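Local coordinates for N-formylglutamate amidohydrolase (Ralstonia eutropha, PDB 2Q7S), which binds a zinc ion and is probably a metal-dependent hydrolase of the N-formylglutamate amidohydrolase family, at residues 20-25 / 285-290; 25-30 / 164-169; 30-35 / 84-89; 168-173 / 232-237. One frame throughout, in Å; residues are numbered along the deposited sequence.

In the fold
Interaction 1 lies nearest the surface: it fastens the loop before strand 26-30 to the C-terminal helix with a salt bridge at its exposed side and aliphatic contacts beneath. Interaction 2, wholly buried, is the parallel pairing of strands 26-30 and 166-174 in the mixed sheet, built on backbone hydrogen bonds; Pro-25 is shared by interactions 1 and 2. Interactions 3 and 4 are also buried, but no hydrogen bond crosses either pair of segments: two loops meet beside the zinc ion in one, a short helix packs on strand 166-174 in the other. They supply His-32 and His-172 to the same metal, and Asn-170 bonds to both Asn-85 of interaction 3 and Asp-29 of interaction 2.

Interaction 1 (20-25 / 285-290); sequences EGEALP and YVRRGV
Arg-287 reaches back from the C-terminal helix to Glu-22, and its CB, CD and NH1 each meet the loop 20-25. Its CB rests against Leu-24 CD2 at 3.8 Å. With CG anti to the backbone N, the chain runs out extended until a bend at chi3 (36°) turns the guanidinium toward the loop. On the way CD passes 3.5 Å from Glu-22 OE2. At the tip, NH1 forms a salt bridge with Glu-22 OE1 at 3.0 Å, while its hydrogen bond to OE2 of the same carboxylate is weak, though nearly straight at 168°. The carboxylate carbon lies in the guanidinium plane, at its edge, but the two groups are twisted 43° apart, so this is not a flat two-pronged pairing: NH1 alone faces both oxygens. Leu-24 CD1 covers one guanidinium face, 3.9 Å from NH1.

The contact joins the loop that leads into strand 26-30 of the central sheet to the last turn of helix 267-289, where the chain ends. Below the ion pair it becomes aliphatic. Val-286 CG1 lies 3.5 Å from Pro-25 CD and is also close to CG of that ring, while Leu-24 CB approaches the same methyl less tightly. Val-290 CG2 meets Pro-25 CG at 3.7 Å, so methyls of two residues four positions apart meet the proline ring. Phe-163 of helix 134-163 touches both Pro-25 and Val-290. Arg-243 receives the chain end, hydrogen-bonding Gly-289 O through NH2 and forming a long, weak ion pair with Val-290 OXT.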
loop_
_atom_site.group_PDB
_atom_site.type_symbol
_atom_site.label_atom_id
_atom_site.label_comp_id
_atom_site.label_asym_id
_atom_site.label_seq_id
_atom_site.Cartn_x
_atom_site.Cartn_y
_atom_site.Cartn_z
ATOM N N GLU A 20 14.206 -14.529 -9.106
ATOM C CA GLU A 20 15.026 -15.344 -10.017
ATOM C C GLU A 20 15.555 -16.643 -9.430
ATOM O O GLU A 20 15.749 -17.619 -10.156
ATOM C CB GLU A 20 16.197 -14.561 -10.597
ATOM C CG GLU A 20 15.815 -13.669 -11.775
ATOM C CD GLU A 20 16.984 -12.866 -12.313
ATOM O OE1 GLU A 20 18.065 -13.457 -12.566
ATOM O OE2 GLU A 20 16.807 -11.636 -12.479
ATOM N N GLY A 21 15.812 -16.652 -8.131
ATOM C CA GLY A 21 16.275 -17.847 -7.465
ATOM C C GLY A 21 15.228 -18.443 -6.529
ATOM O O GLY A 21 14.054 -18.434 -6.836
ATOM N N GLU A 22 15.684 -18.980 -5.401
ATOM C CA GLU A 22 14.827 -19.629 -4.411
ATOM C C GLU A 22 13.708 -18.681 -4.056
ATOM O O GLU A 22 13.971 -17.505 -3.796
ATOM C CB GLU A 22 15.655 -19.973 -3.149
ATOM C CG GLU A 22 14.871 -20.092 -1.816
ATOM C CD GLU A 22 15.765 -20.050 -0.562
ATOM O OE1 GLU A 22 16.948 -19.609 -0.654
ATOM O OE2 GLU A 22 15.266 -20.455 0.526
ATOM N N ALA A 23 12.461 -19.149 -4.122
ATOM C CA ALA A 23 11.330 -18.372 -3.613
ATOM C C ALA A 23 11.182 -18.542 -2.080
ATOM O O ALA A 23 11.566 -19.585 -1.522
ATOM C CB ALA A 23 10.049 -18.741 -4.350
ATOM N N LEU A 24 10.642 -17.510 -1.408
ATOM C CA LEU A 24 10.248 -17.549 0.034
ATOM C C LEU A 24 8.849 -16.994 0.136
ATOM O O LEU A 24 8.449 -16.217 -0.732
ATOM C CB LEU A 24 11.207 -16.648 0.834
ATOM C CG LEU A 24 12.631 -17.203 1.006
ATOM C CD1 LEU A 24 13.561 -16.101 1.584
ATOM C CD2 LEU A 24 12.613 -18.424 1.931
ATOM N N PRO A 25 8.091 -17.332 1.193
ATOM C CA PRO A 25 6.723 -16.769 1.292
ATOM C C PRO A 25 6.672 -15.342 1.877
ATOM O O PRO A 25 6.088 -15.103 2.950
ATOM C CB PRO A 25 6.041 -17.706 2.268
ATOM C CG PRO A 25 7.171 -18.204 3.181
ATOM C CD PRO A 25 8.420 -18.231 2.317
ATOM N N TYR A 285 14.626 -14.053 8.204
ATOM C CA TYR A 285 13.632 -14.292 9.234
ATOM C C TYR A 285 12.503 -15.215 8.717
ATOM O O TYR A 285 12.170 -16.196 9.345
ATOM C CB TYR A 285 13.092 -12.968 9.742
ATOM C CG TYR A 285 12.031 -13.139 10.786
ATOM C CD1 TYR A 285 12.348 -13.222 12.132
ATOM C CD2 TYR A 285 10.706 -13.265 10.408
ATOM C CE1 TYR A 285 11.353 -13.411 13.063
ATOM C CE2 TYR A 285 9.731 -13.454 11.316
ATOM C CZ TYR A 285 10.045 -13.517 12.628
ATOM O OH TYR A 285 9.032 -13.724 13.500
ATOM N N VAL A 286 11.963 -14.904 7.549
ATOM C CA VAL A 286 10.966 -15.742 6.883
ATOM C C VAL A 286 11.418 -17.183 6.632
ATOM O O VAL A 286 10.658 -18.085 6.878
ATOM C CB VAL A 286 10.508 -15.028 5.577
ATOM C CG1 VAL A 286 9.793 -15.951 4.598
ATOM C CG2 VAL A 286 9.655 -13.867 5.976
ATOM N N ARG A 287 12.641 -17.393 6.110
ATOM C CA ARG A 287 13.152 -18.733 5.846
ATOM C C ARG A 287 13.257 -19.513 7.123
ATOM O O ARG A 287 13.005 -20.713 7.156
ATOM C CB ARG A 287 14.543 -18.692 5.168
ATOM C CG ARG A 287 15.146 -20.054 4.862
ATOM C CD ARG A 287 16.306 -19.949 3.840
ATOM N NE ARG A 287 17.033 -18.726 4.073
ATOM C CZ ARG A 287 17.306 -17.801 3.164
ATOM N NH1 ARG A 287 17.005 -17.952 1.882
ATOM N NH2 ARG A 287 17.944 -16.726 3.548
ATOM N N ARG A 288 13.693 -18.853 8.174
ATOM C CA ARG A 288 13.780 -19.506 9.487
ATOM C C ARG A 288 12.433 -19.788 10.169
ATOM O O ARG A 288 12.361 -20.573 11.123
ATOM C CB ARG A 288 14.628 -18.649 10.409
ATOM C CG ARG A 288 16.095 -18.589 10.025
ATOM C CD ARG A 288 16.761 -17.432 10.753
ATOM N NE ARG A 288 18.163 -17.255 10.372
ATOM C CZ ARG A 288 18.855 -16.125 10.538
ATOM N NH1 ARG A 288 18.301 -15.059 11.119
ATOM N NH2 ARG A 288 20.121 -16.061 10.125
ATOM N N GLY A 289 11.370 -19.144 9.698
ATOM C CA GLY A 289 10.050 -19.305 10.273
ATOM C C GLY A 289 9.204 -20.346 9.577
ATOM O O GLY A 289 8.165 -20.708 10.097
ATOM N N VAL A 290 9.634 -20.834 8.417
ATOM C CA VAL A 290 8.863 -21.834 7.664
ATOM C C VAL A 290 9.066 -23.229 8.242
ATOM O O VAL A 290 10.209 -23.667 8.447
ATOM C CB VAL A 290 9.252 -21.869 6.157
ATOM C CG1 VAL A 290 8.651 -23.127 5.467
ATOM C CG2 VAL A 290 8.809 -20.595 5.456
ATOM O OXT VAL A 290 8.082 -23.950 8.490
#

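Interaction 2 (25-30 / 164-169); sequences PLVCDS and GAVWHL
Asp-29 CG, between its backbone N and carbonyl carbon (chi1 80°), and His-168 CG, anti to its N (168°), bring carboxylate and imidazole together, so that the ring, on the face of Val-27, leans across to the neighbouring strand. The backbones form a parallel beta pair in the middle of the mixed sheet, with Leu-26, Val-27 and Cys-28 beside Trp-167, His-168 and Leu-169. Four hydrogen bonds zip it: Trp-167 N to Pro-25 O (2.9 Å), Val-27 N to Trp-167 O, Leu-169 N to Val-27 O, and Asp-29 N to Leu-169 O.

On one face Leu-26 CD1 lies 4.1 Å from Leu-169 CG, and Cys-28 SG lies 3.8 Å from Leu-169 CB. The other face carries Val-27 CG2 against Val-166 CG2. Just before strand 26-30, Pro-25 CG lies 3.9 Å from Trp-167 CZ3, side by side; Trp-167 NE1 is hydrogen-bonded to Glu-204 OE2.

Both ring nitrogens of His-168 are engaged, ND1 by Ser-246, and Tyr-148 OH holds Asp-29 OD2, which together should fix ring and carboxylate. His-168 NE2 donates in its ring plane to Asp-29 OD1 at 2.8 Å, arriving on the anti side, 35° out of the carboxylate plane.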
loop_
_atom_site.group_PDB
_atom_site.type_symbol
_atom_site.label_atom_id
_atom_site.label_comp_id
_atom_site.label_asym_id
_atom_site.label_seq_id
_atom_site.Cartn_x
_atom_site.Cartn_y
_atom_site.Cartn_z
ATOM N N PRO A 25 8.091 -17.332 1.193
ATOM C CA PRO A 25 6.723 -16.769 1.292
ATOM C C PRO A 25 6.672 -15.342 1.877
ATOM O O PRO A 25 6.088 -15.103 2.950
ATOM C CB PRO A 25 6.041 -17.706 2.268
ATOM C CG PRO A 25 7.171 -18.204 3.181
ATOM C CD PRO A 25 8.420 -18.231 2.317
ATOM N N LEU A 26 7.311 -14.440 1.176
ATOM C CA LEU A 26 7.291 -13.015 1.439
ATOM C C LEU A 26 6.636 -12.411 0.224
ATOM O O LEU A 26 7.198 -12.402 -0.887
ATOM C CB LEU A 26 8.708 -12.505 1.608
ATOM C CG LEU A 26 8.799 -10.978 1.728
ATOM C CD1 LEU A 26 8.256 -10.547 3.054
ATOM C CD2 LEU A 26 10.261 -10.553 1.502
ATOM N N VAL A 27 5.430 -11.900 0.412
ATOM C CA VAL A 27 4.662 -11.321 -0.705
ATOM C C VAL A 27 4.431 -9.858 -0.333
ATOM O O VAL A 27 3.942 -9.574 0.766
ATOM C CB VAL A 27 3.313 -12.036 -0.881
ATOM C CG1 VAL A 27 2.438 -11.364 -1.972
ATOM C CG2 VAL A 27 3.541 -13.495 -1.169
ATOM N N CYS A 28 4.790 -8.943 -1.242
ATOM C CA CYS A 28 4.771 -7.509 -0.952
ATOM C C CYS A 28 3.948 -6.782 -1.998
ATOM O O CYS A 28 4.108 -7.045 -3.185
ATOM C CB CYS A 28 6.190 -6.964 -0.872
ATOM S SG CYS A 28 7.165 -7.704 0.404
ATOM N N ASP A 29 2.999 -5.924 -1.583
ATOM C CA ASP A 29 2.332 -5.118 -2.580
ATOM C C ASP A 29 2.433 -3.598 -2.340
ATOM O O ASP A 29 2.448 -3.168 -1.229
ATOM C CB ASP A 29 0.933 -5.582 -2.851
ATOM C CG ASP A 29 -0.037 -5.134 -1.849
ATOM O OD1 ASP A 29 0.183 -5.431 -0.671
ATOM O OD2 ASP A 29 -1.067 -4.532 -2.263
ATOM N N SER A 30 2.556 -2.862 -3.447
ATOM C CA SER A 30 2.591 -1.396 -3.477
ATOM C C SER A 30 1.308 -0.994 -4.267
ATOM O O SER A 30 1.328 -0.807 -5.518
ATOM C CB SER A 30 3.895 -0.903 -4.126
ATOM O OG SER A 30 4.007 0.508 -4.304
ATOM N N GLY A 164 3.231 -23.213 3.900
ATOM C CA GLY A 164 2.479 -23.370 5.144
ATOM C C GLY A 164 2.537 -22.173 6.047
ATOM O O GLY A 164 2.086 -22.246 7.163
ATOM N N ALA A 165 3.033 -21.053 5.530
ATOM C CA ALA A 165 3.023 -19.775 6.194
ATOM C C ALA A 165 3.157 -18.723 5.105
ATOM O O ALA A 165 3.610 -19.014 4.001
ATOM C CB ALA A 165 4.174 -19.682 7.170
ATOM N N VAL A 166 2.809 -17.484 5.435
ATOM C CA VAL A 166 3.046 -16.365 4.557
ATOM C C VAL A 166 3.225 -15.074 5.384
ATOM O O VAL A 166 2.630 -14.867 6.456
ATOM C CB VAL A 166 1.890 -16.232 3.502
ATOM C CG1 VAL A 166 0.557 -15.916 4.181
ATOM C CG2 VAL A 166 2.241 -15.215 2.413
ATOM N N TRP A 167 4.061 -14.212 4.869
ATOM C CA TRP A 167 4.297 -12.885 5.440
ATOM C C TRP A 167 4.068 -11.886 4.328
ATOM O O TRP A 167 4.786 -11.898 3.313
ATOM C CB TRP A 167 5.720 -12.777 5.999
ATOM C CG TRP A 167 5.946 -13.551 7.289
ATOM C CD1 TRP A 167 5.866 -13.074 8.553
ATOM C CD2 TRP A 167 6.257 -14.949 7.409
ATOM N NE1 TRP A 167 6.132 -14.068 9.455
ATOM C CE2 TRP A 167 6.368 -15.231 8.784
ATOM C CE3 TRP A 167 6.436 -15.990 6.485
ATOM C CZ2 TRP A 167 6.640 -16.502 9.262
ATOM C CZ3 TRP A 167 6.721 -17.254 6.953
ATOM C CH2 TRP A 167 6.822 -17.502 8.334
ATOM N N HIS A 168 3.006 -11.088 4.491
ATOM C CA HIS A 168 2.592 -10.087 3.544
ATOM C C HIS A 168 2.995 -8.682 4.051
ATOM O O HIS A 168 2.698 -8.360 5.180
ATOM C CB HIS A 168 1.094 -10.169 3.394
ATOM C CG HIS A 168 0.507 -9.012 2.669
ATOM N ND1 HIS A 168 -0.549 -8.285 3.158
ATOM C CD2 HIS A 168 0.843 -8.449 1.491
ATOM C CE1 HIS A 168 -0.864 -7.338 2.291
ATOM N NE2 HIS A 168 -0.037 -7.427 1.265
ATOM N N LEU A 169 3.678 -7.888 3.217
ATOM C CA LEU A 169 3.974 -6.456 3.489
ATOM C C LEU A 169 3.157 -5.598 2.512
ATOM O O LEU A 169 3.223 -5.768 1.314
ATOM C CB LEU A 169 5.452 -6.135 3.401
ATOM C CG LEU A 169 6.470 -6.980 4.197
ATOM C CD1 LEU A 169 7.926 -6.471 4.026
ATOM C CD2 LEU A 169 6.080 -7.059 5.679
#

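Interaction 3 (30-35 / 84-89); sequences SPHSGT and PNRMLD. With ZN (zinc ion), chain C.
Van der Waals contacts make up this meeting of two loops, Pro-31 and His-32 packing on Pro-84 and Asn-85. The two proline rings touch at Pro-31 CB and Pro-84 CG, 4.1 Å apart, and Pro-84 CD presses on the carbonyl oxygen Pro-31 O at 3.5 Å. Pro-31 CG has two neighbours: it reaches 3.7 Å from Asn-85 OD1 and also lies over the centre of the His-32 ring, 3.9 Å above its plane. Asn-85 CB approaches His-32 NE2 at 3.7 Å, the side chains crossing at about a right angle and the amide plane turned 79° from the imidazole.

The metal bond belongs to His-32. With CG anti to the carbonyl carbon (chi1 -69°), its ND1 meets the zinc ion at 2.1 Å; Asp-55 and His-172 provide the other protein ligands.

Hydrogen bonds around the contact probably set the orientations. His-32 NE2 is bonded to OD1 of Asp-83, the residue just before Pro-84, which also takes the backbone N of Asn-85, while the Asn-85 amide ND2 is bonded to Asn-170 OD1. Within 30-35, the hydroxyls of Ser-30 and Ser-33 share a hydrogen bond, OG to OG 2.6 Å.

One carboxylate oxygen of Asp-83 therefore links the two loops; metal and carboxylate, at the two nitrogens of the imidazole, together should fix the ring's rotation, and the carboxylate would be expected to make ND1 a stronger donor to zinc.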
loop_
_atom_site.group_PDB
_atom_site.type_symbol
_atom_site.label_atom_id
_atom_site.label_comp_id
_atom_site.label_asym_id
_atom_site.label_seq_id
_atom_site.Cartn_x
_atom_site.Cartn_y
_atom_site.Cartn_z
ATOM N N SER A 30 2.556 -2.862 -3.447
ATOM C CA SER A 30 2.591 -1.396 -3.477
ATOM C C SER A 30 1.308 -0.994 -4.267
ATOM O O SER A 30 1.328 -0.807 -5.518
ATOM C CB SER A 30 3.895 -0.903 -4.126
ATOM O OG SER A 30 4.007 0.508 -4.304
ATOM N N PRO A 31 0.201 -0.778 -3.543
ATOM C CA PRO A 31 -1.081 -0.445 -4.223
ATOM C C PRO A 31 -1.225 0.996 -4.739
ATOM O O PRO A 31 -2.141 1.292 -5.493
ATOM C CB PRO A 31 -2.124 -0.705 -3.133
ATOM C CG PRO A 31 -1.379 -0.488 -1.865
ATOM C CD PRO A 31 0.042 -0.903 -2.080
ATOM N N HIS A 32 -0.374 1.889 -4.253
ATOM C CA HIS A 32 -0.537 3.301 -4.414
ATOM C C HIS A 32 0.477 4.006 -5.259
ATOM O O HIS A 32 0.391 5.208 -5.392
ATOM C CB HIS A 32 -0.590 3.907 -3.035
ATOM C CG HIS A 32 -1.824 3.537 -2.296
ATOM N ND1 HIS A 32 -1.955 3.692 -0.943
ATOM C CD2 HIS A 32 -2.995 3.009 -2.734
ATOM C CE1 HIS A 32 -3.157 3.283 -0.571
ATOM N NE2 HIS A 32 -3.815 2.875 -1.641
ATOM N N SER A 33 1.422 3.241 -5.831
ATOM C CA SER A 33 2.537 3.781 -6.566
ATOM C C SER A 33 2.278 4.003 -8.057
ATOM O O SER A 33 3.167 4.490 -8.758
ATOM C CB SER A 33 3.803 2.940 -6.371
ATOM O OG SER A 33 3.612 1.556 -6.638
ATOM N N GLY A 34 1.081 3.676 -8.525
ATOM C CA GLY A 34 0.758 3.841 -9.918
ATOM C C GLY A 34 0.642 5.277 -10.364
ATOM O O GLY A 34 0.001 6.081 -9.693
ATOM N N THR A 35 1.253 5.585 -11.516
ATOM C CA THR A 35 1.302 6.946 -12.072
ATOM C C THR A 35 0.779 7.040 -13.521
ATOM O O THR A 35 0.903 8.087 -14.156
ATOM C CB THR A 35 2.724 7.456 -12.118
ATOM O OG1 THR A 35 3.488 6.548 -12.910
ATOM C CG2 THR A 35 3.332 7.577 -10.699
ATOM N N PRO A 84 -6.798 0.179 -4.714
ATOM C CA PRO A 84 -6.858 -1.241 -4.380
ATOM C C PRO A 84 -6.787 -1.615 -2.903
ATOM O O PRO A 84 -7.043 -2.772 -2.608
ATOM C CB PRO A 84 -5.656 -1.848 -5.118
ATOM C CG PRO A 84 -5.074 -0.785 -5.926
ATOM C CD PRO A 84 -5.566 0.505 -5.451
ATOM N N ASN A 85 -6.410 -0.676 -2.022
ATOM C CA ASN A 85 -6.335 -0.939 -0.589
ATOM C C ASN A 85 -7.629 -0.698 0.093
ATOM O O ASN A 85 -7.691 -0.648 1.328
ATOM C CB ASN A 85 -5.244 -0.080 0.097
ATOM C CG ASN A 85 -4.169 -0.932 0.735
ATOM O OD1 ASN A 85 -3.949 -2.066 0.314
ATOM N ND2 ASN A 85 -3.584 -0.439 1.797
ATOM N N ARG A 86 -8.679 -0.434 -0.671
ATOM C CA ARG A 86 -10.001 -0.298 -0.044
ATOM C C ARG A 86 -10.776 -1.518 -0.440
ATOM O O ARG A 86 -10.467 -2.171 -1.436
ATOM C CB ARG A 86 -10.697 0.983 -0.517
ATOM C CG ARG A 86 -9.952 2.281 -0.159
ATOM C CD ARG A 86 -9.723 2.478 1.347
ATOM N NE ARG A 86 -9.032 3.718 1.653
ATOM C CZ ARG A 86 -7.702 3.891 1.763
ATOM N NH1 ARG A 86 -6.825 2.904 1.574
ATOM N NH2 ARG A 86 -7.225 5.104 2.046
HETATM N N MSE A 87 -11.815 -1.791 0.331
HETATM C CA MSE A 87 -12.783 -2.811 0.008
HETATM C C MSE A 87 -13.732 -2.297 -1.051
HETATM O O MSE A 87 -13.953 -1.109 -1.235
HETATM C CB MSE A 87 -13.578 -3.203 1.272
HETATM C CG MSE A 87 -12.739 -3.607 2.432
HETATM SE SE MSE A 87 -11.935 -5.349 2.075
HETATM C CE MSE A 87 -10.100 -5.041 1.621
ATOM N N LEU A 88 -14.343 -3.254 -1.726
ATOM C CA LEU A 88 -15.196 -3.002 -2.849
ATOM C C LEU A 88 -16.513 -2.372 -2.464
ATOM O O LEU A 88 -17.185 -1.820 -3.329
ATOM C CB LEU A 88 -15.434 -4.326 -3.595
ATOM C CG LEU A 88 -14.350 -4.627 -4.634
ATOM C CD1 LEU A 88 -14.784 -5.864 -5.422
ATOM C CD2 LEU A 88 -14.078 -3.420 -5.497
ATOM N N ASP A 89 -16.873 -2.451 -1.173
ATOM C CA ASP A 89 -18.078 -1.829 -0.664
ATOM C C ASP A 89 -17.805 -0.487 0.033
ATOM O O ASP A 89 -18.705 0.091 0.613
ATOM C CB ASP A 89 -18.875 -2.795 0.220
ATOM C CG ASP A 89 -18.145 -3.201 1.498
ATOM O OD1 ASP A 89 -16.940 -2.878 1.683
ATOM O OD2 ASP A 89 -18.808 -3.862 2.317
HETATM ZN ZN ZN C . -0.563 4.376 0.498
#

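Interaction 4 (168-173 / 232-237); sequences HLNLHS and QLIAQI. With ZN (zinc ion), chain C.
Ile-234 CD1 lies 3.4 Å from Asn-170 CB and close to the amide carbon as well, the tightest approach between the short helix 233-237 and strand 166-174. Its neighbour Leu-233 sends CD2 toward the other branch of that amide, 4.1 Å from Asn-170 ND2. One turn further on, the Ile-237 side chain crosses that of His-168 at about a right angle: CD1 stands 3.5 Å from His-168 ND1, and CG2 lies 3.8 Å from His-168 CB. These contacts are van der Waals; no hydrogen bond spans the two segments. The helix runs almost antiparallel to the strand, 172° between their directions, which brings Ile-237 to His-168 and Ile-234 to Asn-170.

Next out is the amide itself. Asn-170 CG is anti to the backbone N (chi1 -171°), and the amide is held at both ends. ND2 bonds to Asp-29 OD1, and OD1 accepts from His-172 NE2 at 2.7 Å; Asn-170 OD1 lies near the His-172 ring plane, whereas NE2 stands above the carbonyl plane, 55° out of it. His-172 uses its other nitrogen, ND1, to bind the zinc ion at 2.0 Å.

Asn-170 is thus a second-shell residue that should help to orient a metal ligand, with the isoleucine and leucine methyls packed against its amide. His-172 shares the zinc with His-32 and Asp-55, in a His-Asp-His site near the C-terminal end of a central parallel strand, consistent with a zinc-dependent hydrolase.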
loop_
_atom_site.group_PDB
_atom_site.type_symbol
_atom_site.label_atom_id
_atom_site.label_comp_id
_atom_site.label_asym_id
_atom_site.label_seq_id
_atom_site.Cartn_x
_atom_site.Cartn_y
_atom_site.Cartn_z
ATOM N N HIS A 168 3.006 -11.088 4.491
ATOM C CA HIS A 168 2.592 -10.087 3.544
ATOM C C HIS A 168 2.995 -8.682 4.051
ATOM O O HIS A 168 2.698 -8.360 5.180
ATOM C CB HIS A 168 1.094 -10.169 3.394
ATOM C CG HIS A 168 0.507 -9.012 2.669
ATOM N ND1 HIS A 168 -0.549 -8.285 3.158
ATOM C CD2 HIS A 168 0.843 -8.449 1.491
ATOM C CE1 HIS A 168 -0.864 -7.338 2.291
ATOM N NE2 HIS A 168 -0.037 -7.427 1.265
ATOM N N LEU A 169 3.678 -7.888 3.217
ATOM C CA LEU A 169 3.974 -6.456 3.489
ATOM C C LEU A 169 3.157 -5.598 2.512
ATOM O O LEU A 169 3.223 -5.768 1.314
ATOM C CB LEU A 169 5.452 -6.135 3.401
ATOM C CG LEU A 169 6.470 -6.980 4.197
ATOM C CD1 LEU A 169 7.926 -6.471 4.026
ATOM C CD2 LEU A 169 6.080 -7.059 5.679
ATOM N N ASN A 170 2.355 -4.712 3.066
ATOM C CA ASN A 170 1.567 -3.724 2.347
ATOM C C ASN A 170 2.319 -2.367 2.438
ATOM O O ASN A 170 2.512 -1.827 3.525
ATOM C CB ASN A 170 0.163 -3.695 3.019
ATOM C CG ASN A 170 -0.843 -2.873 2.269
ATOM O OD1 ASN A 170 -1.298 -1.840 2.770
ATOM N ND2 ASN A 170 -1.221 -3.315 1.094
ATOM N N LEU A 171 2.772 -1.830 1.303
ATOM C CA LEU A 171 3.806 -0.842 1.281
ATOM C C LEU A 171 3.272 0.513 0.870
ATOM O O LEU A 171 2.596 0.613 -0.153
ATOM C CB LEU A 171 4.918 -1.294 0.270
ATOM C CG LEU A 171 5.527 -2.680 0.518
ATOM C CD1 LEU A 171 6.535 -3.089 -0.587
ATOM C CD2 LEU A 171 6.166 -2.773 1.878
ATOM N N HIS A 172 3.647 1.566 1.620
ATOM C CA HIS A 172 3.126 2.915 1.417
ATOM C C HIS A 172 4.157 3.973 1.692
ATOM O O HIS A 172 5.236 3.715 2.231
ATOM C CB HIS A 172 1.916 3.182 2.362
ATOM C CG HIS A 172 0.799 2.263 2.120
ATOM N ND1 HIS A 172 -0.274 2.595 1.319
ATOM C CD2 HIS A 172 0.637 0.974 2.473
ATOM C CE1 HIS A 172 -1.064 1.546 1.223
ATOM N NE2 HIS A 172 -0.535 0.553 1.909
ATOM N N SER A 173 3.817 5.167 1.259
ATOM C CA SER A 173 4.423 6.385 1.791
ATOM C C SER A 173 3.342 7.393 2.187
ATOM O O SER A 173 2.238 7.393 1.673
ATOM C CB SER A 173 5.384 6.991 0.763
ATOM O OG SER A 173 4.675 7.534 -0.314
ATOM N N GLN A 232 -7.832 -2.703 6.290
ATOM C CA GLN A 232 -8.873 -3.776 6.412
ATOM C C GLN A 232 -8.391 -4.980 5.654
ATOM O O GLN A 232 -8.476 -6.098 6.152
ATOM C CB GLN A 232 -10.288 -3.393 5.942
ATOM C CG GLN A 232 -11.369 -4.518 6.089
ATOM C CD GLN A 232 -11.549 -5.054 7.545
ATOM O OE1 GLN A 232 -11.642 -4.266 8.496
ATOM N NE2 GLN A 232 -11.618 -6.398 7.706
ATOM N N LEU A 233 -7.830 -4.744 4.474
ATOM C CA LEU A 233 -7.067 -5.782 3.794
ATOM C C LEU A 233 -6.101 -6.497 4.781
ATOM O O LEU A 233 -5.986 -7.707 4.772
ATOM C CB LEU A 233 -6.314 -5.211 2.562
ATOM C CG LEU A 233 -5.493 -6.235 1.817
ATOM C CD1 LEU A 233 -6.403 -7.392 1.219
ATOM C CD2 LEU A 233 -4.658 -5.562 0.775
ATOM N N ILE A 234 -5.473 -5.746 5.674
ATOM C CA ILE A 234 -4.446 -6.279 6.581
ATOM C C ILE A 234 -5.048 -7.246 7.595
ATOM O O ILE A 234 -4.448 -8.257 7.904
ATOM C CB ILE A 234 -3.689 -5.124 7.334
ATOM C CG1 ILE A 234 -3.251 -3.999 6.363
ATOM C CG2 ILE A 234 -2.566 -5.657 8.173
ATOM C CD1 ILE A 234 -2.274 -4.485 5.185
ATOM N N ALA A 235 -6.255 -6.928 8.079
ATOM C CA ALA A 235 -7.018 -7.781 8.996
ATOM C C ALA A 235 -7.461 -9.087 8.303
ATOM O O ALA A 235 -7.592 -10.132 8.952
ATOM C CB ALA A 235 -8.211 -7.045 9.507
ATOM N N GLN A 236 -7.700 -9.011 6.991
ATOM C CA GLN A 236 -8.193 -10.133 6.215
ATOM C C GLN A 236 -7.101 -11.089 5.861
ATOM O O GLN A 236 -7.314 -12.299 5.857
ATOM C CB GLN A 236 -8.787 -9.626 4.914
ATOM C CG GLN A 236 -10.076 -8.932 5.122
ATOM C CD GLN A 236 -10.644 -8.426 3.853
ATOM O OE1 GLN A 236 -9.909 -8.195 2.864
ATOM N NE2 GLN A 236 -11.968 -8.244 3.846
ATOM N N ILE A 237 -5.942 -10.537 5.511
ATOM C CA ILE A 237 -4.773 -11.354 5.142
ATOM C C ILE A 237 -4.066 -11.885 6.416
ATOM O O ILE A 237 -3.799 -13.099 6.537
ATOM C CB ILE A 237 -3.824 -10.611 4.225
ATOM C CG1 ILE A 237 -4.440 -10.414 2.843
ATOM C CG2 ILE A 237 -2.480 -11.372 4.049
ATOM C CD1 ILE A 237 -3.565 -9.544 1.916
HETATM ZN ZN ZN C . -0.563 4.376 0.498
#